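Long-range contact in cytochrome P450 monooxygenase (Rhodococcus sp. ECU0066, PDB 6KBH), which probably acts as a self-sufficient monooxygenase, one chain joining a heme domain to a reductase that carries FMN and a [2Fe-2S] cluster: residues Leu572-Gly585 / Gln597-Gly611. Numbering follows the deposited sequence.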
ATOM      1  N   LEU A 572     -15.597  24.555  12.213  1.00114.46           N
ATOM      2  CA  LEU A 572     -16.479  25.702  12.379  1.00116.42           C
ATOM      3  C   LEU A 572     -15.850  26.953  11.783  1.00118.86           C
ATOM      4  O   LEU A 572     -14.651  27.200  11.946  1.00116.51           O
ATOM      5  CB  LEU A 572     -16.827  25.947  13.855  1.00116.70           C
ATOM      6  CG  LEU A 572     -15.795  25.894  14.986  1.00109.78           C
ATOM      7  CD1 LEU A 572     -14.630  26.849  14.769  1.00122.78           C
ATOM      8  CD2 LEU A 572     -16.483  26.210  16.304  1.00117.11           C
ATOM      9  N   ASP A 573     -16.664  27.726  11.079  1.00120.48           N
ATOM     10  CA  ASP A 573     -16.250  29.050  10.640  1.00130.64           C
ATOM     11  C   ASP A 573     -16.195  29.963  11.858  1.00131.39           C
ATOM     12  O   ASP A 573     -17.235  30.198  12.491  1.00122.79           O
ATOM     13  CB  ASP A 573     -17.223  29.594   9.599  1.00130.22           C
ATOM     14  CG  ASP A 573     -16.732  30.873   8.946  1.00135.26           C
ATOM     15  OD1 ASP A 573     -15.656  31.378   9.334  1.00132.31           O
ATOM     16  OD2 ASP A 573     -17.427  31.379   8.040  1.00137.70           O
ATOM     17  N   PRO A 574     -15.024  30.485  12.233  1.00126.12           N
ATOM     18  CA  PRO A 574     -14.928  31.268  13.473  1.00129.32           C
ATOM     19  C   PRO A 574     -15.389  32.712  13.353  1.00131.41           C
ATOM     20  O   PRO A 574     -15.447  33.403  14.379  1.00127.74           O
ATOM     21  CB  PRO A 574     -13.433  31.197  13.808  1.00128.92           C
ATOM     22  CG  PRO A 574     -12.767  31.049  12.483  1.00132.94           C
ATOM     23  CD  PRO A 574     -13.706  30.248  11.619  1.00128.70           C
ATOM     24  N   ASP A 575     -15.724  33.196  12.158  1.00131.84           N
ATOM     25  CA  ASP A 575     -16.150  34.580  11.997  1.00128.99           C
ATOM     26  C   ASP A 575     -17.664  34.759  12.085  1.00131.50           C
ATOM     27  O   ASP A 575     -18.160  35.862  11.826  1.00137.82           O
ATOM     28  CB  ASP A 575     -15.623  35.155  10.673  1.00131.77           C
ATOM     29  CG  ASP A 575     -16.220  34.485   9.436  1.00139.42           C
ATOM     30  OD1 ASP A 575     -17.233  33.763   9.539  1.00136.48           O
ATOM     31  OD2 ASP A 575     -15.663  34.698   8.336  1.00139.78           O
ATOM     32  N   ALA A 576     -18.404  33.711  12.438  1.00126.62           N
ATOM     33  CA  ALA A 576     -19.852  33.819  12.506  1.00125.12           C
ATOM     34  C   ALA A 576     -20.262  34.638  13.732  1.00131.41           C
ATOM     35  O   ALA A 576     -19.521  34.763  14.709  1.00127.83           O
ATOM     36  CB  ALA A 576     -20.490  32.430  12.543  1.00123.75           C
ATOM     37  N   LYS A 577     -21.465  35.203  13.661  1.00128.41           N
ATOM     38  CA  LYS A 577     -21.970  36.056  14.733  1.00126.04           C
ATOM     39  C   LYS A 577     -22.191  35.271  16.020  1.00126.70           C
ATOM     40  O   LYS A 577     -21.744  35.678  17.101  1.00125.64           O
ATOM     41  CB  LYS A 577     -23.256  36.722  14.241  1.00131.32           C
ATOM     42  CG  LYS A 577     -24.510  36.726  15.126  1.00132.11           C
ATOM     43  CD  LYS A 577     -24.334  37.465  16.449  1.00131.24           C
ATOM     44  CE  LYS A 577     -25.650  37.476  17.247  1.00125.38           C
ATOM     45  NZ  LYS A 577     -26.127  36.127  17.642  1.00131.67           N
ATOM     46  N   ARG A 578     -22.920  34.163  15.925  1.00127.84           N
ATOM     47  CA  ARG A 578     -23.336  33.385  17.078  1.00128.24           C
ATOM     48  C   ARG A 578     -23.377  31.926  16.662  1.00128.21           C
ATOM     49  O   ARG A 578     -23.478  31.593  15.476  1.00128.00           O
ATOM     50  CB  ARG A 578     -24.699  33.848  17.612  1.00125.53           C
ATOM     51  CG  ARG A 578     -25.323  33.012  18.736  1.00125.64           C
ATOM     52  CD  ARG A 578     -26.581  33.685  19.254  1.00129.62           C
ATOM     53  NE  ARG A 578     -27.678  33.675  18.291  1.00130.88           N
ATOM     54  CZ  ARG A 578     -28.882  33.154  18.519  1.00130.65           C
ATOM     55  NH1 ARG A 578     -29.168  32.600  19.688  1.00127.51           N
ATOM     56  NH2 ARG A 578     -29.813  33.202  17.576  1.00128.84           N
ATOM     57  N   TYR A 579     -23.252  31.057  17.649  1.00123.60           N
ATOM     58  CA  TYR A 579     -23.337  29.630  17.425  1.00122.65           C
ATOM     59  C   TYR A 579     -24.409  29.094  18.348  1.00122.79           C
ATOM     60  O   TYR A 579     -24.368  29.339  19.552  1.00123.70           O
ATOM     61  CB  TYR A 579     -21.983  28.977  17.695  1.00119.70           C
ATOM     62  CG  TYR A 579     -20.865  29.880  17.239  1.00128.88           C
ATOM     63  CD1 TYR A 579     -20.485  29.905  15.910  1.00122.06           C
ATOM     64  CD2 TYR A 579     -20.250  30.768  18.113  1.00128.71           C
ATOM     65  CE1 TYR A 579     -19.496  30.752  15.467  1.00120.64           C
ATOM     66  CE2 TYR A 579     -19.256  31.622  17.677  1.00119.64           C
ATOM     67  CZ  TYR A 579     -18.884  31.610  16.355  1.00125.35           C
ATOM     68  OH  TYR A 579     -17.892  32.465  15.933  1.00140.66           O
ATOM     69  N   VAL A 580     -25.383  28.393  17.798  1.00112.01           N
ATOM     70  CA  VAL A 580     -26.293  27.629  18.628  1.00118.11           C
ATOM     71  C   VAL A 580     -26.039  26.183  18.270  1.00115.56           C
ATOM     72  O   VAL A 580     -25.956  25.842  17.086  1.00117.19           O
ATOM     73  CB  VAL A 580     -27.763  28.049  18.464  1.00120.24           C
ATOM     74  CG1 VAL A 580     -27.876  29.550  18.723  1.00120.36           C
ATOM     75  CG2 VAL A 580     -28.402  27.559  17.143  1.00114.55           C
ATOM     76  N   PHE A 581     -25.796  25.358  19.281  1.00118.04           N
ATOM     77  CA  PHE A 581     -25.423  23.966  19.091  1.00112.99           C
ATOM     78  C   PHE A 581     -26.600  23.118  19.548  1.00114.00           C
ATOM     79  O   PHE A 581     -27.149  23.355  20.623  1.00111.26           O
ATOM     80  CB  PHE A 581     -24.175  23.619  19.906  1.00109.12           C
ATOM     81  CG  PHE A 581     -23.025  24.598  19.762  1.00110.49           C
ATOM     82  CD1 PHE A 581     -22.923  25.709  20.580  1.00113.91           C
ATOM     83  CD2 PHE A 581     -22.030  24.383  18.814  1.00108.80           C
ATOM     84  CE1 PHE A 581     -21.864  26.588  20.462  1.00117.79           C
ATOM     85  CE2 PHE A 581     -20.964  25.260  18.681  1.00103.95           C
ATOM     86  CZ  PHE A 581     -20.874  26.365  19.506  1.00110.70           C
ATOM     87  N   VAL A 582     -27.015  22.163  18.734  1.00111.59           N
ATOM     88  CA  VAL A 582     -28.006  21.182  19.150  1.00104.51           C
ATOM     89  C   VAL A 582     -27.324  19.825  19.105  1.00101.29           C
ATOM     90  O   VAL A 582     -26.509  19.562  18.217  1.00 99.62           O
ATOM     91  CB  VAL A 582     -29.290  21.219  18.305  1.00105.67           C
ATOM     92  CG1 VAL A 582     -28.998  20.892  16.882  1.00111.20           C
ATOM     93  CG2 VAL A 582     -30.344  20.290  18.900  1.00114.42           C
ATOM     94  N   ALA A 583     -27.594  18.993  20.109  1.00103.72           N
ATOM     95  CA  ALA A 583     -26.811  17.788  20.357  1.00102.43           C
ATOM     96  C   ALA A 583     -27.730  16.693  20.869  1.00 98.79           C
ATOM     97  O   ALA A 583     -28.551  16.933  21.761  1.00103.36           O
ATOM     98  CB  ALA A 583     -25.692  18.045  21.377  1.00 98.46           C
ATOM     99  N   GLY A 584     -27.584  15.497  20.308  1.00 95.43           N
ATOM    100  CA  GLY A 584     -28.392  14.364  20.711  1.00107.14           C
ATOM    101  C   GLY A 584     -27.573  13.125  21.008  1.00107.32           C
ATOM    102  O   GLY A 584     -26.795  12.672  20.163  1.00101.58           O
ATOM    103  N   GLY A 585     -27.742  12.567  22.203  1.00105.46           N
ATOM    104  CA  GLY A 585     -27.006  11.362  22.548  1.00102.85           C
ATOM    105  C   GLY A 585     -25.517  11.627  22.607  1.00103.44           C
ATOM    106  O   GLY A 585     -25.064  12.622  23.184  1.00102.78           O
ATOM    107  N   GLN A 597     -14.038  26.035  22.326  1.00117.59           N
ATOM    108  CA  GLN A 597     -13.382  27.031  21.478  1.00117.23           C
ATOM    109  C   GLN A 597     -14.062  28.388  21.603  1.00119.43           C
ATOM    110  O   GLN A 597     -13.397  29.421  21.729  1.00119.15           O
ATOM    111  CB  GLN A 597     -13.378  26.601  20.005  1.00109.56           C
ATOM    112  CG  GLN A 597     -12.813  25.234  19.688  1.00119.56           C
ATOM    113  CD  GLN A 597     -11.841  25.274  18.512  1.00111.26           C
ATOM    114  OE1 GLN A 597     -10.683  25.659  18.663  1.00103.55           O
ATOM    115  NE2 GLN A 597     -12.329  24.934  17.326  1.00115.28           N
ATOM    116  N   VAL A 598     -15.396  28.397  21.583  1.00116.85           N
ATOM    117  CA  VAL A 598     -16.133  29.652  21.550  1.00113.38           C
ATOM    118  C   VAL A 598     -16.091  30.354  22.901  1.00120.86           C
ATOM    119  O   VAL A 598     -16.109  31.587  22.962  1.00118.81           O
ATOM    120  CB  VAL A 598     -17.577  29.405  21.088  1.00119.04           C
ATOM    121  CG1 VAL A 598     -18.362  30.702  21.067  1.00123.29           C
ATOM    122  CG2 VAL A 598     -17.585  28.761  19.711  1.00109.53           C
ATOM    123  N   LYS A 599     -16.032  29.606  24.003  1.00120.95           N
ATOM    124  CA  LYS A 599     -15.868  30.265  25.294  1.00120.31           C
ATOM    125  C   LYS A 599     -14.496  30.916  25.402  1.00121.96           C
ATOM    126  O   LYS A 599     -14.350  31.935  26.085  1.00122.19           O
ATOM    127  CB  LYS A 599     -16.115  29.278  26.438  1.00112.50           C
ATOM    128  CG  LYS A 599     -14.892  28.613  27.055  1.00114.13           C
ATOM    129  CD  LYS A 599     -15.193  28.286  28.514  1.00113.81           C
ATOM    130  CE  LYS A 599     -14.072  27.529  29.198  1.00111.68           C
ATOM    131  NZ  LYS A 599     -14.398  27.324  30.635  1.00111.77           N
ATOM    132  N   ALA A 600     -13.514  30.323  24.751  1.00119.91           N
ATOM    133  CA  ALA A 600     -12.177  30.856  24.699  1.00115.71           C
ATOM    134  C   ALA A 600     -12.136  32.098  23.883  1.00118.24           C
ATOM    135  O   ALA A 600     -11.465  33.064  24.223  1.00121.31           O
ATOM    136  CB  ALA A 600     -11.246  29.852  24.090  1.00114.32           C
ATOM    137  N   ALA A 601     -12.854  32.074  22.779  1.00116.66           N
ATOM    138  CA  ALA A 601     -12.835  33.232  21.932  1.00116.28           C
ATOM    139  C   ALA A 601     -13.401  34.356  22.700  1.00118.66           C
ATOM    140  O   ALA A 601     -12.801  35.398  22.810  1.00121.58           O
ATOM    141  CB  ALA A 601     -13.705  33.006  20.737  1.00112.45           C
ATOM    142  N   GLY A 602     -14.542  34.070  23.294  1.00121.39           N
ATOM    143  CA  GLY A 602     -15.341  35.022  23.986  1.00117.13           C
ATOM    144  C   GLY A 602     -16.312  35.345  22.904  1.00119.62           C
ATOM    145  O   GLY A 602     -16.116  36.272  22.177  1.00123.47           O
ATOM    146  N   GLY A 603     -17.342  34.525  22.749  1.00124.53           N
ATOM    147  CA  GLY A 603     -18.366  34.733  21.736  1.00123.82           C
ATOM    148  C   GLY A 603     -19.685  34.147  22.184  1.00125.27           C
ATOM    149  O   GLY A 603     -19.706  33.156  22.855  1.00128.02           O
ATOM    150  N   ASP A 604     -20.798  34.734  21.791  1.00129.11           N
ATOM    151  CA  ASP A 604     -22.096  34.250  22.226  1.00130.79           C
ATOM    152  C   ASP A 604     -22.445  32.920  21.625  1.00126.14           C
ATOM    153  O   ASP A 604     -22.398  32.755  20.468  1.00128.07           O
ATOM    154  CB  ASP A 604     -23.146  35.370  21.971  1.00131.70           C
ATOM    155  CG  ASP A 604     -24.601  34.892  21.977  1.00132.40           C
ATOM    156  OD1 ASP A 604     -24.873  33.772  22.371  1.00135.87           O
ATOM    157  OD2 ASP A 604     -25.489  35.640  21.558  1.00137.83           O
ATOM    158  N   TYR A 605     -22.850  31.980  22.443  1.00122.31           N
ATOM    159  CA  TYR A 605     -23.230  30.671  21.940  1.00122.90           C
ATOM    160  C   TYR A 605     -24.346  30.101  22.806  1.00125.56           C
ATOM    161  O   TYR A 605     -24.511  30.475  23.970  1.00124.42           O
ATOM    162  CB  TYR A 605     -22.031  29.714  21.889  1.00123.30           C
ATOM    163  CG  TYR A 605     -21.410  29.417  23.235  1.00122.53           C
ATOM    164  CD1 TYR A 605     -20.538  30.318  23.829  1.00120.77           C
ATOM    165  CD2 TYR A 605     -21.685  28.232  23.905  1.00118.06           C
ATOM    166  CE1 TYR A 605     -19.963  30.056  25.053  1.00120.07           C
ATOM    167  CE2 TYR A 605     -21.113  27.958  25.136  1.00118.30           C
ATOM    168  CZ  TYR A 605     -20.252  28.876  25.703  1.00123.53           C
ATOM    169  OH  TYR A 605     -19.676  28.619  26.925  1.00124.70           O
ATOM    170  N   GLU A 606     -25.115  29.186  22.215  1.00125.92           N
ATOM    171  CA  GLU A 606     -26.251  28.563  22.883  1.00123.58           C
ATOM    172  C   GLU A 606     -26.243  27.079  22.550  1.00122.87           C
ATOM    173  O   GLU A 606     -26.251  26.714  21.374  1.00123.57           O
ATOM    174  CB  GLU A 606     -27.568  29.210  22.433  1.00116.08           C
ATOM    175  CG  GLU A 606     -28.680  29.138  23.463  1.00128.48           C
ATOM    176  CD  GLU A 606     -29.918  29.909  23.044  1.00132.25           C
ATOM    177  OE1 GLU A 606     -30.157  30.034  21.824  1.00132.45           O
ATOM    178  OE2 GLU A 606     -30.651  30.387  23.937  1.00126.36           O
ATOM    179  N   ILE A 607     -26.229  26.217  23.563  1.00120.55           N
ATOM    180  CA  ILE A 607     -26.089  24.783  23.328  1.00117.93           C
ATOM    181  C   ILE A 607     -27.301  24.056  23.895  1.00116.95           C
ATOM    182  O   ILE A 607     -27.727  24.319  25.027  1.00117.29           O
ATOM    183  CB  ILE A 607     -24.769  24.232  23.901  1.00115.69           C
ATOM    184  CG1 ILE A 607     -24.810  24.029  25.403  1.00117.47           C
ATOM    185  CG2 ILE A 607     -23.661  25.208  23.688  1.00119.38           C
ATOM    186  CD1 ILE A 607     -23.501  23.472  25.889  1.00119.09           C
ATOM    187  N   HIS A 608     -27.870  23.166  23.085  1.00110.64           N
ATOM    188  CA  HIS A 608     -29.104  22.460  23.393  1.00109.01           C
ATOM    189  C   HIS A 608     -28.804  20.969  23.271  1.00105.03           C
ATOM    190  O   HIS A 608     -28.429  20.499  22.192  1.00 98.67           O
ATOM    191  CB  HIS A 608     -30.231  22.889  22.438  1.00113.88           C
ATOM    192  CG  HIS A 608     -30.716  24.285  22.648  1.00117.53           C
ATOM    193  ND1 HIS A 608     -31.810  24.585  23.432  1.00125.19           N
ATOM    194  CD2 HIS A 608     -30.277  25.466  22.154  1.00119.39           C
ATOM    195  CE1 HIS A 608     -32.019  25.889  23.431  1.00119.07           C
ATOM    196  NE2 HIS A 608     -31.100  26.449  22.663  1.00115.70           N
ATOM    197  N   TYR A 609     -28.970  20.226  24.365  1.00111.23           N
ATOM    198  CA  TYR A 609     -28.480  18.852  24.465  1.00106.46           C
ATOM    199  C   TYR A 609     -29.619  17.934  24.895  1.00111.76           C
ATOM    200  O   TYR A 609     -30.114  18.036  26.023  1.00107.19           O
ATOM    201  CB  TYR A 609     -27.305  18.780  25.443  1.00101.13           C
ATOM    202  CG  TYR A 609     -26.653  17.422  25.595  1.00 98.17           C
ATOM    203  CD1 TYR A 609     -26.740  16.460  24.595  1.00 97.98           C
ATOM    204  CD2 TYR A 609     -25.938  17.109  26.743  1.00102.31           C
ATOM    205  CE1 TYR A 609     -26.139  15.220  24.745  1.00 98.56           C
ATOM    206  CE2 TYR A 609     -25.333  15.878  26.898  1.00101.04           C
ATOM    207  CZ  TYR A 609     -25.437  14.938  25.900  1.00 96.60           C
ATOM    208  OH  TYR A 609     -24.833  13.712  26.063  1.00101.70           O
ATOM    209  N   ALA A 610     -30.021  17.030  24.005  1.00109.92           N
ATOM    210  CA  ALA A 610     -31.086  16.077  24.270  1.00104.27           C
ATOM    211  C   ALA A 610     -30.540  14.655  24.262  1.00107.17           C
ATOM    212  O   ALA A 610     -29.476  14.373  23.704  1.00109.14           O
ATOM    213  CB  ALA A 610     -32.217  16.207  23.241  1.00107.94           C
ATOM    214  N   GLY A 611     -31.288  13.757  24.893  1.00105.14           N
ATOM    215  CA  GLY A 611     -30.908  12.361  24.956  1.00106.24           C
ATOM    216  C   GLY A 611     -32.011  11.550  25.594  1.00114.61           C
ATOM    217  O   GLY A 611     -32.926  12.098  26.219  1.00118.24           O
TER
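F581 presents the edge of its ring to Y605 and V598: CE1 meets Y605 CB, and F581 CZ approaches V598 CG2 at 4.1 Å. CG of F581 lies anti to its carbonyl carbon (chi1 -48°), which also brings CD1 to I607 CG2. Beside it, V598 sets both methyls against the Y579 ring, V598 CG1 lying 3.5 Å from Y579 CD2. With an alanine in place of F581, a gap would probably open between V598, Y605 CB and I607 CG2, where the ring now sits. The contact joins the elements of a beta-alpha-beta unit: strand 578-584, helix 588-601 and the parallel strand 605-611, in a five-stranded parallel sheet whose strand order, 3-2-1-4-5, is consistent with the NAD-binding-like domain of ferredoxin-reductase relatives. Backbone bonds run both ways between the strands, among them A610 N to A583 O (2.7 Å) and G585 N to A610 O (2.9 Å). On the face carrying V580 and E606, R578 NH1 forms a salt bridge with E606 OE1 at 3.5 Å, guanidinium and carboxylate planes 55° apart; V580 CG1 lies over one face of the R578 guanidinium, toward its rim, while NH2 is hydrogen-bonded to T655. Further out, V591 and M594 of the connecting helix also touch F581, and L623 of helix 620-625 packs on I607.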